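Local structure of hypothetical protein (Bacteroides ovatus, 4EPS) at residues Phe40-Ile46 / Phe67-Trp72; Asn87-Tyr91 / Leu151-Leu155; Ala349-His355 / Glu474-Lys478; Thr343-Ser347 / Tyr469-Thr473. The protein is probably a component of the tip of a fimbrium, a filamentous cell-surface appendage that mediates adhesion and biofilm formation. All blocks are in the same frame, centred on the assembly; numbering follows the deposited sequence. Where two conformers were deposited one is given.

Contact 1: Phe40-Ile46 / Phe67-Trp72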
loop_
_atom_site.group_PDB
_atom_site.type_symbol
_atom_site.label_atom_id
_atom_site.label_comp_id
_atom_site.label_asym_id
_atom_site.label_seq_id
_atom_site.Cartn_x
_atom_site.Cartn_y
_atom_site.Cartn_z
ATOM N N PHE A 40 5.733 42.610 -4.728
ATOM C CA PHE A 40 5.888 43.794 -3.863
ATOM C C PHE A 40 4.903 43.710 -2.678
ATOM O O PHE A 40 3.938 42.950 -2.716
ATOM C CB PHE A 40 5.768 45.138 -4.617
ATOM C CG PHE A 40 6.805 45.290 -5.709
ATOM C CD1 PHE A 40 8.127 45.592 -5.399
ATOM C CD2 PHE A 40 6.459 45.120 -7.045
ATOM C CE1 PHE A 40 9.090 45.709 -6.408
ATOM C CE2 PHE A 40 7.421 45.255 -8.055
ATOM C CZ PHE A 40 8.728 45.541 -7.727
ATOM N N THR A 41 5.187 44.450 -1.613
ATOM C CA THR A 41 4.395 44.410 -0.381
ATOM C C THR A 41 4.350 45.802 0.236
ATOM O O THR A 41 5.195 46.643 -0.085
ATOM C CB THR A 41 4.998 43.338 0.563
ATOM O OG1 THR A 41 4.144 43.173 1.695
ATOM C CG2 THR A 41 6.417 43.661 1.012
ATOM N N GLN A 42 3.375 46.046 1.140
ATOM C CA GLN A 42 3.247 47.351 1.798
ATOM C C GLN A 42 4.575 47.768 2.430
ATOM O O GLN A 42 5.179 46.972 3.152
ATOM C CB GLN A 42 2.140 47.329 2.868
ATOM C CG GLN A 42 1.867 48.746 3.377
ATOM C CD GLN A 42 0.809 48.815 4.434
ATOM O OE1 GLN A 42 0.530 47.830 5.123
ATOM N NE2 GLN A 42 0.245 50.010 4.613
ATOM N N GLY A 43 5.027 48.981 2.132
ATOM C CA GLY A 43 6.281 49.474 2.690
ATOM C C GLY A 43 7.442 49.471 1.716
ATOM O O GLY A 43 8.386 50.224 1.909
ATOM N N ASP A 44 7.379 48.653 0.642
ATOM C CA ASP A 44 8.421 48.661 -0.409
ATOM C C ASP A 44 8.531 50.033 -1.013
ATOM O O ASP A 44 7.504 50.688 -1.207
ATOM C CB ASP A 44 8.066 47.652 -1.515
ATOM C CG ASP A 44 8.455 46.225 -1.195
ATOM O OD1 ASP A 44 9.396 46.030 -0.391
ATOM O OD2 ASP A 44 7.846 45.309 -1.768
ATOM N N GLN A 45 9.767 50.490 -1.305
ATOM C CA GLN A 45 9.979 51.796 -1.909
ATOM C C GLN A 45 10.861 51.720 -3.114
ATOM O O GLN A 45 11.825 50.955 -3.137
ATOM C CB GLN A 45 10.605 52.794 -0.919
ATOM C CG GLN A 45 9.704 53.166 0.254
ATOM C CD GLN A 45 10.324 54.285 1.057
ATOM O OE1 GLN A 45 11.459 54.173 1.527
ATOM N NE2 GLN A 45 9.610 55.406 1.183
ATOM N N ILE A 46 10.534 52.543 -4.107
ATOM C CA ILE A 46 11.283 52.716 -5.341
ATOM C C ILE A 46 11.731 54.160 -5.431
ATOM O O ILE A 46 11.145 55.033 -4.799
ATOM C CB ILE A 46 10.474 52.299 -6.607
ATOM C CG1 ILE A 46 9.191 53.159 -6.782
ATOM C CG2 ILE A 46 10.197 50.777 -6.623
ATOM C CD1 ILE A 46 8.714 53.213 -8.141
ATOM N N PHE A 67 4.808 51.564 -1.853
ATOM C CA PHE A 67 3.674 50.704 -2.165
ATOM C C PHE A 67 2.856 50.534 -0.877
ATOM O O PHE A 67 3.449 50.307 0.178
ATOM C CB PHE A 67 4.140 49.346 -2.720
ATOM C CG PHE A 67 3.024 48.493 -3.297
ATOM C CD1 PHE A 67 2.371 48.871 -4.470
ATOM C CD2 PHE A 67 2.701 47.267 -2.729
ATOM C CE1 PHE A 67 1.380 48.065 -5.033
ATOM C CE2 PHE A 67 1.711 46.451 -3.302
ATOM C CZ PHE A 67 1.063 46.857 -4.449
ATOM N N ASN A 68 1.531 50.719 -0.941
ATOM C CA ASN A 68 0.689 50.623 0.263
ATOM C C ASN A 68 -0.070 49.292 0.321
ATOM O O ASN A 68 -0.949 49.130 1.159
ATOM C CB ASN A 68 -0.298 51.822 0.316
ATOM C CG ASN A 68 -1.478 51.735 -0.645
ATOM O OD1 ASN A 68 -1.526 50.908 -1.557
ATOM N ND2 ASN A 68 -2.486 52.552 -0.433
ATOM N N GLY A 69 0.250 48.364 -0.575
ATOM C CA GLY A 69 -0.450 47.085 -0.646
ATOM C C GLY A 69 -1.387 47.026 -1.837
ATOM O O GLY A 69 -1.804 45.943 -2.249
ATOM N N SER A 70 -1.718 48.189 -2.397
ATOM C CA SER A 70 -2.624 48.310 -3.548
ATOM C C SER A 70 -2.015 49.191 -4.651
ATOM O O SER A 70 -2.193 48.878 -5.827
ATOM C CB SER A 70 -3.980 48.887 -3.123
ATOM O OG SER A 70 -4.661 47.960 -2.284
ATOM N N SER A 71 -1.345 50.299 -4.284
ATOM C CA SER A 71 -0.819 51.238 -5.276
ATOM C C SER A 71 0.436 51.936 -4.782
ATOM O O SER A 71 0.765 51.833 -3.590
ATOM C CB SER A 71 -1.884 52.278 -5.638
ATOM O OG SER A 71 -2.232 53.089 -4.521
ATOM N N TRP A 72 1.120 52.657 -5.694
ATOM C CA TRP A 72 2.338 53.411 -5.399
ATOM C C TRP A 72 1.991 54.858 -5.102
ATOM O O TRP A 72 1.318 55.509 -5.906
ATOM C CB TRP A 72 3.341 53.324 -6.578
ATOM C CG TRP A 72 3.831 51.920 -6.790
ATOM C CD1 TRP A 72 3.253 50.957 -7.566
ATOM C CD2 TRP A 72 4.933 51.297 -6.124
ATOM N NE1 TRP A 72 3.961 49.784 -7.461
ATOM C CE2 TRP A 72 4.995 49.961 -6.579
ATOM C CE3 TRP A 72 5.921 51.761 -5.226
ATOM C CZ2 TRP A 72 5.991 49.073 -6.158
ATOM C CZ3 TRP A 72 6.886 50.867 -4.777
ATOM C CH2 TRP A 72 6.929 49.547 -5.257
#
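In one of the two conformers of Phe40, Trp72 drives the edge of its six-membered ring against the phenyl face, a T-shaped pair with centroids 5.4 Å apart and planes at 78°. The nearest atoms are Trp72 CZ2 and Phe40 CG, 3.9 Å apart, so the indole meets the phenyl ring near its attached corner. Phe40 has CG anti to its carbonyl carbon (chi1 -60°), which brings the ring to the indole edge. Ile46, where 40-46 enters its strand, brings CG2 to 3.7 Å from Trp72 CH2; a beta-branched aliphatic suits a place where two carbons, CG1 and CG2, both rest on the benzo end. Phe67 lies with CB of Phe40 over one face of its ring and the Thr41 carbonyl at its edge.

The 40-46 backbone makes a type II beta turn from Thr41 to Asp44, leading into strand 45-52 of the fimbrillin-like region. Gly43 occupies the turn position whose positive phi would jam a side chain against the preceding carbonyl. Gly43 N donates to Phe67 O at 2.8 Å, and Phe67 N returns a bond to Asp44 O at 2.9 Å, both nearly straight. Asp44 OD2 braces the turn by accepting from Thr41 N at 2.8 Å. Were Trp72 a serine, the Phe40 face and Ile46 CG2 would be likely to lose their shared partner, with a gap between them.

Contact 2: Asn87-Tyr91 / Leu151-Leu155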
loop_
_atom_site.group_PDB
_atom_site.type_symbol
_atom_site.label_atom_id
_atom_site.label_comp_id
_atom_site.label_asym_id
_atom_site.label_seq_id
_atom_site.Cartn_x
_atom_site.Cartn_y
_atom_site.Cartn_z
ATOM N N ASN A 87 13.084 60.942 -20.564
ATOM C CA ASN A 87 13.343 59.534 -20.252
ATOM C C ASN A 87 13.132 59.301 -18.754
ATOM O O ASN A 87 13.767 59.986 -17.952
ATOM C CB ASN A 87 14.761 59.145 -20.670
ATOM C CG ASN A 87 14.926 58.980 -22.167
ATOM O OD1 ASN A 87 13.974 58.724 -22.907
ATOM N ND2 ASN A 87 16.142 59.116 -22.653
ATOM N N PHE A 88 12.248 58.353 -18.361
ATOM C CA PHE A 88 12.029 58.071 -16.942
ATOM C C PHE A 88 12.708 56.770 -16.574
ATOM O O PHE A 88 12.760 55.844 -17.395
ATOM C CB PHE A 88 10.522 58.015 -16.561
ATOM C CG PHE A 88 9.813 59.346 -16.735
ATOM C CD1 PHE A 88 9.282 59.712 -17.967
ATOM C CD2 PHE A 88 9.702 60.237 -15.674
ATOM C CE1 PHE A 88 8.636 60.943 -18.129
ATOM C CE2 PHE A 88 9.022 61.444 -15.827
ATOM C CZ PHE A 88 8.506 61.795 -17.057
ATOM N N TYR A 89 13.228 56.701 -15.341
ATOM C CA TYR A 89 13.934 55.510 -14.834
ATOM C C TYR A 89 13.483 55.201 -13.443
ATOM O O TYR A 89 13.284 56.132 -12.652
ATOM C CB TYR A 89 15.461 55.750 -14.793
ATOM C CG TYR A 89 16.097 56.041 -16.122
ATOM C CD1 TYR A 89 16.167 57.344 -16.613
ATOM C CD2 TYR A 89 16.660 55.023 -16.884
ATOM C CE1 TYR A 89 16.759 57.623 -17.843
ATOM C CE2 TYR A 89 17.264 55.292 -18.113
ATOM C CZ TYR A 89 17.321 56.595 -18.578
ATOM O OH TYR A 89 17.933 56.868 -19.767
ATOM N N ALA A 90 13.370 53.919 -13.102
ATOM C CA ALA A 90 13.021 53.573 -11.720
ATOM C C ALA A 90 13.906 52.441 -11.219
ATOM O O ALA A 90 14.382 51.624 -12.011
ATOM C CB ALA A 90 11.555 53.188 -11.599
ATOM N N TYR A 91 14.112 52.392 -9.904
ATOM C CA TYR A 91 14.880 51.298 -9.296
ATOM C C TYR A 91 14.288 50.948 -7.955
ATOM O O TYR A 91 13.638 51.770 -7.295
ATOM C CB TYR A 91 16.392 51.644 -9.152
ATOM C CG TYR A 91 16.654 52.611 -8.016
ATOM C CD1 TYR A 91 16.335 53.962 -8.138
ATOM C CD2 TYR A 91 17.107 52.158 -6.778
ATOM C CE1 TYR A 91 16.520 54.848 -7.078
ATOM C CE2 TYR A 91 17.244 53.026 -5.695
ATOM C CZ TYR A 91 16.966 54.376 -5.855
ATOM O OH TYR A 91 17.077 55.243 -4.799
ATOM N N LEU A 151 3.064 56.051 -16.006
ATOM C CA LEU A 151 4.420 55.539 -16.138
ATOM C C LEU A 151 4.373 54.106 -15.738
ATOM O O LEU A 151 3.993 53.815 -14.591
ATOM C CB LEU A 151 5.414 56.297 -15.261
ATOM C CG LEU A 151 5.968 57.575 -15.797
ATOM C CD1 LEU A 151 6.786 58.260 -14.714
ATOM C CD2 LEU A 151 6.814 57.319 -17.083
ATOM N N SER A 152 4.664 53.195 -16.671
ATOM C CA SER A 152 4.596 51.771 -16.365
ATOM C C SER A 152 5.980 51.176 -16.589
ATOM O O SER A 152 6.458 51.090 -17.728
ATOM C CB SER A 152 3.505 51.096 -17.198
ATOM O OG SER A 152 3.403 49.720 -16.894
ATOM N N PHE A 153 6.665 50.883 -15.482
ATOM C CA PHE A 153 8.036 50.393 -15.519
ATOM C C PHE A 153 8.124 48.890 -15.546
ATOM O O PHE A 153 7.367 48.192 -14.856
ATOM C CB PHE A 153 8.810 50.891 -14.288
ATOM C CG PHE A 153 9.002 52.384 -14.236
ATOM C CD1 PHE A 153 9.994 52.999 -14.992
ATOM C CD2 PHE A 153 8.158 53.185 -13.469
ATOM C CE1 PHE A 153 10.164 54.384 -14.957
ATOM C CE2 PHE A 153 8.332 54.579 -13.441
ATOM C CZ PHE A 153 9.321 55.159 -14.200
ATOM N N GLN A 154 9.105 48.397 -16.299
ATOM C CA GLN A 154 9.498 46.983 -16.311
ATOM C C GLN A 154 10.835 46.928 -15.552
ATOM O O GLN A 154 11.795 47.556 -16.007
ATOM C CB GLN A 154 9.667 46.452 -17.762
ATOM C CG GLN A 154 8.393 46.454 -18.607
ATOM C CD GLN A 154 7.403 45.427 -18.150
ATOM O OE1 GLN A 154 7.758 44.370 -17.639
ATOM N NE2 GLN A 154 6.143 45.763 -18.215
ATOM N N LEU A 155 10.898 46.230 -14.415
ATOM C CA LEU A 155 12.143 46.114 -13.625
ATOM C C LEU A 155 12.813 44.790 -13.857
ATOM O O LEU A 155 12.119 43.768 -13.932
ATOM C CB LEU A 155 11.888 46.264 -12.112
ATOM C CG LEU A 155 11.200 47.536 -11.597
ATOM C CD1 LEU A 155 11.183 47.526 -10.076
ATOM C CD2 LEU A 155 11.907 48.822 -12.100
#
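Leu151 opens the second segment by laying its two methyl carbons against the Phe88 ring. Leu151 CD1 stands over the ring face, 4.0 Å from the Phe88 centroid, a CH-pi contact displaced toward the rim, while Leu151 CD2 comes to 3.5 Å from Phe88 CD1. The two side chains cross at about a right angle, and the forked end of a leucine suits this place because each branch covers a different part of the ring.

Two residues on, Phe153 reaches across to Ala90. A chi1 of -65° sends the Phe153 ring toward the other strand, and its rotation about the CB-CG bond turns one face to the methyl: Ala90 CB lies 3.6 Å from the Phe153 ring centroid and only 6° off the normal, squarely over the centre. The smallness of alanine lets the aromatic ring come this close to the opposing strand. At the far end of the ring, Phe153 CZ lies 3.9 Å from Phe88 CB, and the backbone carbonyl carbon of Phe88 sits at the ring's edge.

No hydrogen bond joins the segments. Their axes pass 7.9 Å apart at 51°, too far for backbone pairing, and the two strands meet through their side chains, here within the fimbrillin-like region of the transthyretin clan. Strand 45-52 adds Ala50 and Leu48 to the same apolar layer, touching Phe88 and Phe153 respectively.

Leu155 closes the walk: in one of its two conformers Leu155 CD2 approaches Ala90 O at 3.7 Å and touches the Ala90 methyl more loosely, while Val17 of strand 14-19 packs against the leucine from the neighbouring strand.

Contact 3: Ala349-His355 / Glu474-Lys478. With SO4 (sulfate ion), chain G.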
loop_
_atom_site.group_PDB
_atom_site.type_symbol
_atom_site.label_atom_id
_atom_site.label_comp_id
_atom_site.label_asym_id
_atom_site.label_seq_id
_atom_site.Cartn_x
_atom_site.Cartn_y
_atom_site.Cartn_z
ATOM N N ALA A 349 4.905 21.983 45.061
ATOM C CA ALA A 349 3.498 21.915 45.492
ATOM C C ALA A 349 2.946 23.337 45.409
ATOM O O ALA A 349 3.672 24.278 45.730
ATOM C CB ALA A 349 3.402 21.372 46.911
ATOM N N LEU A 350 1.738 23.518 44.869
ATOM C CA LEU A 350 1.190 24.866 44.679
ATOM C C LEU A 350 0.155 25.197 45.734
ATOM O O LEU A 350 -0.460 24.290 46.285
ATOM C CB LEU A 350 0.544 24.985 43.288
ATOM C CG LEU A 350 1.409 24.644 42.050
ATOM C CD1 LEU A 350 0.569 24.689 40.793
ATOM C CD2 LEU A 350 2.586 25.626 41.899
ATOM N N THR A 351 -0.070 26.497 45.984
ATOM C CA THR A 351 -1.115 26.947 46.908
ATOM C C THR A 351 -2.433 26.868 46.140
ATOM O O THR A 351 -3.401 26.286 46.616
ATOM C CB THR A 351 -0.802 28.368 47.431
ATOM O OG1 THR A 351 0.441 28.347 48.133
ATOM C CG2 THR A 351 -1.893 28.907 48.333
ATOM N N GLN A 352 -2.448 27.453 44.943
ATOM C CA GLN A 352 -3.581 27.432 44.039
ATOM C C GLN A 352 -3.228 26.493 42.866
ATOM O O GLN A 352 -2.194 26.681 42.215
ATOM C CB GLN A 352 -3.893 28.860 43.582
ATOM C CG GLN A 352 -4.874 28.962 42.431
ATOM C CD GLN A 352 -4.864 30.334 41.808
ATOM O OE1 GLN A 352 -3.845 30.807 41.280
ATOM N NE2 GLN A 352 -6.026 30.959 41.775
ATOM N N SER A 353 -4.076 25.474 42.607
ATOM C CA SER A 353 -3.834 24.531 41.502
ATOM C C SER A 353 -3.843 25.252 40.166
ATOM O O SER A 353 -4.378 26.358 40.067
ATOM C CB SER A 353 -4.890 23.427 41.495
ATOM O OG SER A 353 -6.175 23.949 41.189
ATOM N N ILE A 354 -3.285 24.621 39.128
ATOM C CA ILE A 354 -3.310 25.191 37.778
ATOM C C ILE A 354 -4.779 25.298 37.332
ATOM O O ILE A 354 -5.162 26.274 36.698
ATOM C CB ILE A 354 -2.449 24.332 36.815
ATOM C CG1 ILE A 354 -0.962 24.412 37.236
ATOM C CG2 ILE A 354 -2.628 24.793 35.353
ATOM C CD1 ILE A 354 -0.255 23.174 37.056
ATOM N N HIS A 355 -5.597 24.291 37.676
ATOM C CA HIS A 355 -7.026 24.318 37.384
ATOM C C HIS A 355 -7.696 25.569 38.001
ATOM O O HIS A 355 -8.403 26.310 37.302
ATOM C CB HIS A 355 -7.719 23.053 37.920
ATOM C CG HIS A 355 -9.201 23.151 37.820
ATOM N ND1 HIS A 355 -9.835 23.151 36.594
ATOM C CD2 HIS A 355 -10.123 23.325 38.799
ATOM C CE1 HIS A 355 -11.124 23.264 36.862
ATOM N NE2 HIS A 355 -11.341 23.399 38.176
ATOM N N GLU A 474 -3.799 17.083 36.018
ATOM C CA GLU A 474 -3.707 17.506 37.404
ATOM C C GLU A 474 -4.812 16.901 38.266
ATOM O O GLU A 474 -5.967 16.817 37.827
ATOM C CB GLU A 474 -3.771 19.044 37.470
ATOM C CG GLU A 474 -3.430 19.599 38.846
ATOM C CD GLU A 474 -3.543 21.104 38.955
ATOM O OE1 GLU A 474 -4.628 21.638 38.626
ATOM O OE2 GLU A 474 -2.575 21.741 39.435
ATOM N N ARG A 475 -4.454 16.491 39.508
ATOM C CA ARG A 475 -5.432 15.991 40.481
ATOM C C ARG A 475 -5.899 17.154 41.351
ATOM O O ARG A 475 -7.103 17.339 41.525
ATOM C CB ARG A 475 -4.865 14.844 41.346
ATOM C CG ARG A 475 -5.714 14.481 42.604
ATOM C CD ARG A 475 -7.160 14.091 42.275
ATOM N NE ARG A 475 -7.912 13.747 43.488
ATOM C CZ ARG A 475 -8.543 14.622 44.253
ATOM N NH1 ARG A 475 -8.531 15.914 43.946
ATOM N NH2 ARG A 475 -9.174 14.217 45.355
ATOM N N ASN A 476 -4.951 17.916 41.930
ATOM C CA ASN A 476 -5.240 19.072 42.809
ATOM C C ASN A 476 -3.967 19.933 42.873
ATOM O O ASN A 476 -3.039 19.705 42.080
ATOM C CB ASN A 476 -5.746 18.620 44.229
ATOM C CG ASN A 476 -4.805 17.768 45.053
ATOM O OD1 ASN A 476 -3.600 17.690 44.802
ATOM N ND2 ASN A 476 -5.331 17.112 46.083
ATOM N N ASN A 477 -3.901 20.889 43.802
ATOM C CA ASN A 477 -2.740 21.789 43.906
ATOM C C ASN A 477 -1.433 21.044 44.251
ATOM O O ASN A 477 -0.359 21.504 43.878
ATOM C CB ASN A 477 -3.023 22.893 44.945
ATOM C CG ASN A 477 -3.285 22.395 46.349
ATOM O OD1 ASN A 477 -3.948 21.384 46.568
ATOM N ND2 ASN A 477 -2.759 23.096 47.336
ATOM N N LYS A 478 -1.529 19.877 44.891
ATOM C CA LYS A 478 -0.343 19.126 45.317
ATOM C C LYS A 478 0.007 17.926 44.451
ATOM O O LYS A 478 1.156 17.462 44.519
ATOM C CB LYS A 478 -0.540 18.600 46.757
ATOM C CG LYS A 478 -0.890 19.659 47.793
ATOM C CD LYS A 478 -1.597 18.961 48.957
ATOM C CE LYS A 478 -2.042 19.887 50.059
ATOM N NZ LYS A 478 -2.815 19.158 51.105
HETATM S S SO4 G . -9.117 10.548 45.267
HETATM O O1 SO4 G . -8.421 9.510 46.038
HETATM O O2 SO4 G . -10.166 9.918 44.455
HETATM O O3 SO4 G . -9.685 11.561 46.136
HETATM O O4 SO4 G . -8.182 11.233 44.383
#
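The Glu474 carboxylate grips the first turn of helix 354-359 with both oxygens. Glu474 OE2 accepts from Ile354 N at 3.0 Å through its syn lone pair, and Glu474 OE1 accepts from His355 N at 3.0 Å on the syn side, slightly out of plane. An extended chain, CG anti to the backbone N (chi1 -170°), carries the acid to these amides, and its negative charge would suit the helix N-terminus. Lys498 makes a salt bridge to OE2. With a glutamine at Glu474, Lys498 would probably be left without its counter-charge.

Asn477 forms the second polar link: its backbone O accepts from Leu350 N at 3.1 Å, and its side-chain ND2 donates to Leu350 O at 2.8 Å, the short asparagine side chain bringing an N-H back to the same residue. Farther out, Ser353 CB lies 3.4 Å from Glu474 OE1, while its hydroxyl, as N-cap, accepts from Asp356 N. Ile354 CD1 rests 3.6 Å from Glu474 OE2.

Arg475 donates through NE and NH2 to a sulfate, probably from the crystallisation liquor. The contact joins the start of helix 354-359 to the loop between strands 469-474 and 479-485, with helix 389-403 packing on Leu350 and Ile354.

Contact 4: Thr343-Ser347 / Tyr469-Thr473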
loop_
_atom_site.group_PDB
_atom_site.type_symbol
_atom_site.label_atom_id
_atom_site.label_comp_id
_atom_site.label_asym_id
_atom_site.label_seq_id
_atom_site.Cartn_x
_atom_site.Cartn_y
_atom_site.Cartn_z
ATOM N N THR A 343 13.894 9.937 35.378
ATOM C CA THR A 343 13.044 10.063 36.564
ATOM C C THR A 343 13.294 11.437 37.152
ATOM O O THR A 343 14.413 11.961 37.068
ATOM C CB THR A 343 13.323 8.965 37.591
ATOM O OG1 THR A 343 14.701 9.064 37.969
ATOM C CG2 THR A 343 12.991 7.581 37.080
ATOM N N GLY A 344 12.267 12.031 37.739
ATOM C CA GLY A 344 12.428 13.343 38.358
ATOM C C GLY A 344 11.147 13.854 38.967
ATOM O O GLY A 344 10.111 13.174 38.902
ATOM N N LYS A 345 11.216 15.083 39.527
ATOM C CA LYS A 345 10.075 15.769 40.133
ATOM C C LYS A 345 9.301 16.442 39.014
ATOM O O LYS A 345 9.810 16.523 37.889
ATOM C CB LYS A 345 10.535 16.792 41.205
ATOM C CG LYS A 345 11.261 16.157 42.375
ATOM C CD LYS A 345 11.950 17.238 43.224
ATOM C CE LYS A 345 12.413 16.730 44.572
ATOM N NZ LYS A 345 13.601 15.839 44.469
ATOM N N PHE A 346 8.066 16.910 39.300
ATOM C CA PHE A 346 7.268 17.540 38.256
ATOM C C PHE A 346 7.250 19.032 38.440
ATOM O O PHE A 346 7.525 19.776 37.501
ATOM C CB PHE A 346 5.830 16.973 38.237
ATOM C CG PHE A 346 5.018 17.443 37.052
ATOM C CD1 PHE A 346 5.021 16.732 35.861
ATOM C CD2 PHE A 346 4.227 18.586 37.140
ATOM C CE1 PHE A 346 4.269 17.173 34.766
ATOM C CE2 PHE A 346 3.514 19.045 36.029
ATOM C CZ PHE A 346 3.537 18.335 34.860
ATOM N N SER A 347 6.869 19.477 39.638
ATOM C CA SER A 347 6.771 20.894 39.963
ATOM C C SER A 347 6.787 21.062 41.459
ATOM O O SER A 347 6.615 20.067 42.174
ATOM C CB SER A 347 5.472 21.476 39.394
ATOM O OG SER A 347 4.350 21.162 40.204
ATOM N N TYR A 469 4.448 6.457 35.981
ATOM C CA TYR A 469 4.721 7.493 34.992
ATOM C C TYR A 469 3.968 8.789 35.237
ATOM O O TYR A 469 2.765 8.762 35.500
ATOM C CB TYR A 469 4.373 6.955 33.574
ATOM C CG TYR A 469 5.251 5.788 33.183
ATOM C CD1 TYR A 469 4.954 4.493 33.606
ATOM C CD2 TYR A 469 6.442 5.990 32.478
ATOM C CE1 TYR A 469 5.801 3.415 33.300
ATOM C CE2 TYR A 469 7.291 4.925 32.172
ATOM C CZ TYR A 469 6.968 3.640 32.589
ATOM O OH TYR A 469 7.813 2.585 32.291
ATOM N N TRP A 470 4.664 9.923 35.123
ATOM C CA TRP A 470 3.996 11.219 35.231
ATOM C C TRP A 470 3.018 11.456 34.095
ATOM O O TRP A 470 3.339 11.138 32.952
ATOM C CB TRP A 470 5.020 12.365 35.087
ATOM C CG TRP A 470 5.923 12.585 36.254
ATOM C CD1 TRP A 470 7.281 12.469 36.258
ATOM C CD2 TRP A 470 5.553 13.101 37.545
ATOM N NE1 TRP A 470 7.790 12.870 37.470
ATOM C CE2 TRP A 470 6.751 13.245 38.291
ATOM C CE3 TRP A 470 4.323 13.413 38.161
ATOM C CZ2 TRP A 470 6.760 13.705 39.616
ATOM C CZ3 TRP A 470 4.331 13.885 39.477
ATOM C CH2 TRP A 470 5.539 14.028 40.190
ATOM N N SER A 471 1.883 12.099 34.383
ATOM C CA SER A 471 1.033 12.604 33.313
ATOM C C SER A 471 0.961 14.125 33.483
ATOM O O SER A 471 1.387 14.659 34.524
ATOM C CB SER A 471 -0.364 11.987 33.335
ATOM O OG SER A 471 -1.170 12.640 34.306
ATOM N N SER A 472 0.405 14.812 32.484
ATOM C CA SER A 472 0.202 16.258 32.560
ATOM C C SER A 472 -1.215 16.565 33.097
ATOM O O SER A 472 -1.625 17.729 33.106
ATOM C CB SER A 472 0.399 16.896 31.189
ATOM O OG SER A 472 -0.433 16.258 30.228
ATOM N N THR A 473 -1.958 15.521 33.544
ATOM C CA THR A 473 -3.322 15.660 34.079
ATOM C C THR A 473 -3.236 15.947 35.590
ATOM O O THR A 473 -2.672 15.155 36.348
ATOM C CB THR A 473 -4.132 14.388 33.745
ATOM O OG1 THR A 473 -4.026 14.153 32.328
ATOM C CG2 THR A 473 -5.616 14.514 34.163
#
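Phe346 and Trp470 bury the most surface here, and they meet methylene to ring: Phe346 CB stands over the six-membered ring of the Trp470 indole, 3.5 Å from its centroid and 9° off the normal, a CH-pi contact. The two rings themselves come together obliquely, with planes at 48°. Phe346 has CG anti to the backbone N (chi1 -172°), a setting that carries its ring past the indole toward Ser471, whose O lies 3.8 Å from Phe346 CE1.

Gly344 supplies the polar contact. Trp470 NE1 donates to Gly344 O at 2.7 Å; the oxygen lies in the indole plane, whereas the nitrogen stands well above the plane of the carbonyl. Tryptophan suits the place because one flat group offers both a wide apolar face and an N-H at its edge. Gly344 belongs to strand 342-344, outermost within this chain in its antiparallel sheet, and Trp470 to strand 469-474, outermost in a three-stranded one, so the pair bridges the two sheets. Tyr504 and Tyr502 also meet the indole, and Met480 touches both Phe346 and Trp470.

Chemically, the contact is an aromatic core in which the buried indole N-H is satisfied by a backbone carbonyl, a bond that would limit the ring's rotation, with Phe346 CB over one face.

How the contacts relate
The four contacts fall into two pairs at far ends of an elongated chain. Contacts 1 and 2 have centres 15 Å apart and touch: Ile46 CB lies 3.3 Å from Tyr91 O. Contact 1 lies on strand 45-52 and contact 2 on its neighbour 87-92. Contacts 3 and 4, with centres 13 Å apart, adjoin in sequence and alternate along the chain, and Lys498 serves both. Between the pairs the separation is large, from about 52 Å between the centres of contacts 1 and 3 to about 66 Å between those of contacts 2 and 3. Of the four, contact 3 carries the sulfate, which Arg475 and Thr494 bind and which probably came from the crystallisation liquor.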